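PDB 6PON: adherence and virulence protein A, which probably binds host fibronectin and helps pneumococci adhere to and infect their host, as a member of the NFACT family. Local coordinates for residues Leu48-Gln60 against Leu118-Leu130. Residues are numbered along the deposited sequence; the frame is centred on the assembly and turned at random.
Sequences LLLSAHPVFGRIQ and LIIEIMGKHSNIL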
loop_
_atom_site.group_PDB
_atom_site.type_symbol
_atom_site.label_atom_id
_atom_site.label_comp_id
_atom_site.label_asym_id
_atom_site.label_seq_id
_atom_site.Cartn_x
_atom_site.Cartn_y
_atom_site.Cartn_z
ATOM N N LEU B 48 10.817 -12.650 -37.512
ATOM C CA LEU B 48 11.181 -12.886 -36.114
ATOM C C LEU B 48 12.689 -12.792 -35.944
ATOM O O LEU B 48 13.435 -13.542 -36.586
ATOM C CB LEU B 48 10.715 -14.265 -35.645
ATOM C CG LEU B 48 10.958 -14.591 -34.158
ATOM C CD1 LEU B 48 10.277 -13.542 -33.263
ATOM C CD2 LEU B 48 10.514 -16.023 -33.747
ATOM N N LEU B 49 13.139 -11.909 -35.059
ATOM C CA LEU B 49 14.556 -11.768 -34.767
ATOM C C LEU B 49 14.860 -12.391 -33.411
ATOM O O LEU B 49 14.188 -12.098 -32.418
ATOM C CB LEU B 49 14.985 -10.298 -34.785
ATOM C CG LEU B 49 16.350 -9.949 -34.158
ATOM C CD1 LEU B 49 17.484 -10.643 -34.895
ATOM C CD2 LEU B 49 16.597 -8.423 -34.103
ATOM N N LEU B 50 15.873 -13.244 -33.375
ATOM C CA LEU B 50 16.453 -13.715 -32.127
ATOM C C LEU B 50 17.924 -13.334 -32.118
ATOM O O LEU B 50 18.658 -13.623 -33.068
ATOM C CB LEU B 50 16.298 -15.225 -31.966
ATOM C CG LEU B 50 14.903 -15.832 -32.022
ATOM C CD1 LEU B 50 14.434 -15.976 -33.466
ATOM C CD2 LEU B 50 14.939 -17.180 -31.316
ATOM N N SER B 51 18.356 -12.680 -31.059
ATOM C CA SER B 51 19.705 -12.155 -31.026
ATOM C C SER B 51 20.395 -12.658 -29.771
ATOM O O SER B 51 19.886 -12.478 -28.659
ATOM C CB SER B 51 19.690 -10.621 -31.089
ATOM O OG SER B 51 20.985 -10.106 -30.898
ATOM N N ALA B 52 21.541 -13.306 -29.956
ATOM C CA ALA B 52 22.397 -13.716 -28.859
ATOM C C ALA B 52 23.522 -12.720 -28.625
ATOM O O ALA B 52 24.474 -13.025 -27.900
ATOM C CB ALA B 52 22.954 -15.116 -29.127
ATOM N N HIS B 53 23.431 -11.542 -29.226
ATOM C CA HIS B 53 24.430 -10.507 -29.028
ATOM C C HIS B 53 24.611 -10.216 -27.536
ATOM O O HIS B 53 23.614 -10.029 -26.818
ATOM C CB HIS B 53 24.016 -9.234 -29.764
ATOM C CG HIS B 53 25.057 -8.157 -29.746
ATOM N ND1 HIS B 53 25.181 -7.251 -28.709
ATOM C CD2 HIS B 53 26.019 -7.835 -30.642
ATOM C CE1 HIS B 53 26.168 -6.414 -28.973
ATOM N NE2 HIS B 53 26.689 -6.745 -30.141
ATOM N N PRO B 54 25.856 -10.133 -27.046
ATOM C CA PRO B 54 26.088 -9.984 -25.599
ATOM C C PRO B 54 25.446 -8.754 -24.967
ATOM O O PRO B 54 25.236 -8.754 -23.751
ATOM C CB PRO B 54 27.621 -9.923 -25.499
ATOM C CG PRO B 54 28.079 -9.472 -26.859
ATOM C CD PRO B 54 27.114 -10.118 -27.813
ATOM N N VAL B 55 25.120 -7.720 -25.738
ATOM C CA VAL B 55 24.478 -6.512 -25.227
ATOM C C VAL B 55 23.034 -6.401 -25.701
ATOM O O VAL B 55 22.134 -6.074 -24.922
ATOM C CB VAL B 55 25.275 -5.254 -25.632
ATOM C CG1 VAL B 55 24.658 -4.010 -25.015
ATOM C CG2 VAL B 55 26.708 -5.405 -25.230
ATOM N N PHE B 56 22.803 -6.631 -26.993
ATOM C CA PHE B 56 21.527 -6.348 -27.639
ATOM C C PHE B 56 20.606 -7.555 -27.697
ATOM O O PHE B 56 19.533 -7.466 -28.302
ATOM C CB PHE B 56 21.772 -5.825 -29.057
ATOM C CG PHE B 56 22.767 -4.720 -29.115
ATOM C CD1 PHE B 56 22.781 -3.732 -28.136
ATOM C CD2 PHE B 56 23.704 -4.671 -30.135
ATOM C CE1 PHE B 56 23.710 -2.703 -28.170
ATOM C CE2 PHE B 56 24.634 -3.649 -30.183
ATOM C CZ PHE B 56 24.634 -2.662 -29.194
ATOM N N GLY B 57 21.007 -8.673 -27.102
ATOM C CA GLY B 57 20.247 -9.902 -27.170
ATOM C C GLY B 57 18.797 -9.671 -26.841
ATOM O O GLY B 57 18.481 -8.994 -25.860
ATOM N N ARG B 58 17.913 -10.196 -27.678
ATOM C CA ARG B 58 16.482 -9.984 -27.529
ATOM C C ARG B 58 15.794 -10.920 -28.509
ATOM O O ARG B 58 16.431 -11.492 -29.396
ATOM C CB ARG B 58 16.089 -8.529 -27.802
ATOM C CG ARG B 58 16.457 -8.074 -29.223
ATOM C CD ARG B 58 16.401 -6.562 -29.375
ATOM N NE ARG B 58 16.527 -6.123 -30.765
ATOM C CZ ARG B 58 17.685 -5.945 -31.392
ATOM N NH1 ARG B 58 18.827 -6.166 -30.759
ATOM N NH2 ARG B 58 17.706 -5.533 -32.649
ATOM N N ILE B 59 14.491 -11.084 -28.323
ATOM C CA ILE B 59 13.631 -11.720 -29.307
ATOM C C ILE B 59 12.501 -10.747 -29.605
ATOM O O ILE B 59 11.978 -10.090 -28.698
ATOM C CB ILE B 59 13.100 -13.087 -28.820
ATOM C CG1 ILE B 59 12.092 -13.655 -29.825
ATOM C CG2 ILE B 59 12.491 -12.951 -27.437
ATOM C CD1 ILE B 59 11.858 -15.151 -29.695
ATOM N N GLN B 60 12.101 -10.674 -30.869
ATOM C CA GLN B 60 11.375 -9.498 -31.308
ATOM C C GLN B 60 10.818 -9.750 -32.700
ATOM O O GLN B 60 11.519 -10.308 -33.545
ATOM C CB GLN B 60 12.351 -8.305 -31.315
ATOM C CG GLN B 60 11.795 -7.051 -31.807
ATOM C CD GLN B 60 12.833 -6.139 -32.431
ATOM O OE1 GLN B 60 13.991 -6.109 -32.019
ATOM N NE2 GLN B 60 12.404 -5.360 -33.415
ATOM N N LEU B 118 13.158 -24.582 -30.355
ATOM C CA LEU B 118 14.110 -23.511 -30.606
ATOM C C LEU B 118 14.134 -22.635 -29.362
ATOM O O LEU B 118 13.098 -22.099 -28.969
ATOM C CB LEU B 118 13.718 -22.716 -31.853
ATOM C CG LEU B 118 14.588 -21.520 -32.256
ATOM C CD1 LEU B 118 15.989 -21.954 -32.648
ATOM C CD2 LEU B 118 13.917 -20.742 -33.370
ATOM N N ILE B 119 15.301 -22.525 -28.728
ATOM C CA ILE B 119 15.455 -21.894 -27.420
ATOM C C ILE B 119 16.394 -20.702 -27.545
ATOM O O ILE B 119 17.515 -20.844 -28.055
ATOM C CB ILE B 119 16.026 -22.868 -26.375
ATOM C CG1 ILE B 119 15.195 -24.147 -26.266
ATOM C CG2 ILE B 119 16.189 -22.151 -25.024
ATOM C CD1 ILE B 119 15.798 -25.192 -25.298
ATOM N N ILE B 120 15.965 -19.542 -27.035
ATOM C CA ILE B 120 16.854 -18.395 -26.897
ATOM C C ILE B 120 17.012 -18.090 -25.414
ATOM O O ILE B 120 16.022 -17.996 -24.683
ATOM C CB ILE B 120 16.366 -17.153 -27.679
ATOM C CG1 ILE B 120 17.344 -15.992 -27.480
ATOM C CG2 ILE B 120 14.929 -16.715 -27.278
ATOM C CD1 ILE B 120 16.997 -14.739 -28.277
ATOM N N GLU B 121 18.262 -17.971 -24.974
ATOM C CA GLU B 121 18.618 -17.572 -23.623
ATOM C C GLU B 121 19.285 -16.213 -23.719
ATOM O O GLU B 121 20.311 -16.072 -24.396
ATOM C CB GLU B 121 19.573 -18.575 -22.978
ATOM C CG GLU B 121 19.112 -20.017 -23.033
ATOM C CD GLU B 121 20.233 -20.957 -22.646
ATOM O OE1 GLU B 121 21.360 -20.437 -22.429
ATOM O OE2 GLU B 121 19.992 -22.188 -22.553
ATOM N N ILE B 122 18.698 -15.225 -23.059
ATOM C CA ILE B 122 19.209 -13.863 -23.070
ATOM C C ILE B 122 19.854 -13.652 -21.708
ATOM O O ILE B 122 19.199 -13.276 -20.735
ATOM C CB ILE B 122 18.113 -12.856 -23.372
ATOM C CG1 ILE B 122 17.521 -13.192 -24.739
ATOM C CG2 ILE B 122 18.673 -11.449 -23.362
ATOM C CD1 ILE B 122 16.177 -12.587 -24.984
ATOM N N MET B 123 21.157 -13.917 -21.646
ATOM C CA MET B 123 21.950 -13.991 -20.424
ATOM C C MET B 123 23.254 -13.240 -20.594
ATOM O O MET B 123 24.333 -13.750 -20.282
ATOM C CB MET B 123 22.258 -15.441 -20.049
ATOM C CG MET B 123 21.039 -16.358 -19.975
ATOM S SD MET B 123 20.191 -16.152 -18.409
ATOM C CE MET B 123 18.668 -17.038 -18.703
ATOM N N GLY B 124 23.179 -12.028 -21.129
ATOM C CA GLY B 124 24.364 -11.216 -21.311
ATOM C C GLY B 124 25.486 -11.940 -22.032
ATOM O O GLY B 124 25.307 -12.417 -23.156
ATOM N N LYS B 125 26.638 -12.051 -21.364
ATOM C CA LYS B 125 27.817 -12.685 -21.943
ATOM C C LYS B 125 27.544 -14.128 -22.370
ATOM O O LYS B 125 28.188 -14.635 -23.292
ATOM C CB LYS B 125 28.960 -12.608 -20.922
ATOM C CG LYS B 125 29.928 -13.771 -20.928
ATOM C CD LYS B 125 30.589 -13.928 -19.580
ATOM C CE LYS B 125 31.804 -13.050 -19.497
ATOM N NZ LYS B 125 32.829 -13.496 -20.480
ATOM N N HIS B 126 26.583 -14.794 -21.737
ATOM C CA HIS B 126 26.293 -16.193 -22.003
ATOM C C HIS B 126 25.059 -16.394 -22.866
ATOM O O HIS B 126 24.600 -17.530 -23.004
ATOM C CB HIS B 126 26.126 -16.939 -20.683
ATOM C CG HIS B 126 27.359 -16.935 -19.834
ATOM N ND1 HIS B 126 28.608 -17.242 -20.333
ATOM C CD2 HIS B 126 27.535 -16.659 -18.521
ATOM C CE1 HIS B 126 29.499 -17.156 -19.362
ATOM N NE2 HIS B 126 28.874 -16.801 -18.252
ATOM N N SER B 127 24.504 -15.327 -23.439
ATOM C CA SER B 127 23.358 -15.472 -24.325
ATOM C C SER B 127 23.685 -16.464 -25.426
ATOM O O SER B 127 24.840 -16.586 -25.850
ATOM C CB SER B 127 22.966 -14.134 -24.940
ATOM O OG SER B 127 22.685 -13.185 -23.930
ATOM N N ASN B 128 22.660 -17.201 -25.857
ATOM C CA ASN B 128 22.840 -18.247 -26.850
ATOM C C ASN B 128 21.495 -18.628 -27.460
ATOM O O ASN B 128 20.429 -18.328 -26.914
ATOM C CB ASN B 128 23.527 -19.472 -26.242
ATOM C CG ASN B 128 24.523 -20.110 -27.193
ATOM O OD1 ASN B 128 24.323 -20.135 -28.414
ATOM N ND2 ASN B 128 25.616 -20.609 -26.639
ATOM N N ILE B 129 21.569 -19.282 -28.622
ATOM C CA ILE B 129 20.403 -19.730 -29.374
ATOM C C ILE B 129 20.649 -21.181 -29.744
ATOM O O ILE B 129 21.703 -21.513 -30.299
ATOM C CB ILE B 129 20.156 -18.877 -30.636
ATOM C CG1 ILE B 129 19.896 -17.411 -30.265
ATOM C CG2 ILE B 129 18.982 -19.420 -31.446
ATOM C CD1 ILE B 129 19.841 -16.470 -31.487
ATOM N N LEU B 130 19.694 -22.046 -29.408
ATOM C CA LEU B 130 19.888 -23.482 -29.470
ATOM C C LEU B 130 18.657 -24.122 -30.082
ATOM O O LEU B 130 17.529 -23.680 -29.836
ATOM C CB LEU B 130 20.150 -24.082 -28.069
ATOM C CG LEU B 130 21.144 -23.353 -27.138
ATOM C CD1 LEU B 130 20.450 -22.302 -26.227
ATOM C CD2 LEU B 130 21.992 -24.323 -26.312
#
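L50 lies over I120 where strands 48-51 and 118-121, each half of a beta hairpin, pass face to face, their short axes 8.1 Å apart at closest approach and running at 52° to one another. The side chains in the middle are apolar, as suits a buried face between two sheets, and branched isoleucines fill it, several of their methyl groups resting on backbone carbonyls. With both torsions extended (chi1 180°), I120 sends CD1 straight across to the face of the other hairpin, where strands 48-51 and 58-60 meet; there I120 CD1 rests 3.5 Å from R58 O, which already accepts from S51 N, and also touches S51 O and L50 CB. L50 CD2 comes down beside I120 CB at 3.9 Å. From the neighbouring strand I129 CD1 reaches L50 O at 3.5 Å, and small A52 lets its CB settle over the N128 backbone. I122 spreads its two branches, CG2 against G57 O (3.5 Å) and CD1 against R58 CA (3.7 Å). At the turns, P54 CA and G124 O make a CA-H...O contact of 3.5 Å. Here S127 packs CB against A52 O while its OG bonds back to G124 O (2.8 Å) and accepts from M123 N, fixing its own turn; G124 has the positive phi that glycine tolerates easily. The contact thus packs the sheet holding 44-51 and 58-61 against the sheet holding 113-121 and 128-133, with helix 5-19 covering I59 through L8 and L15.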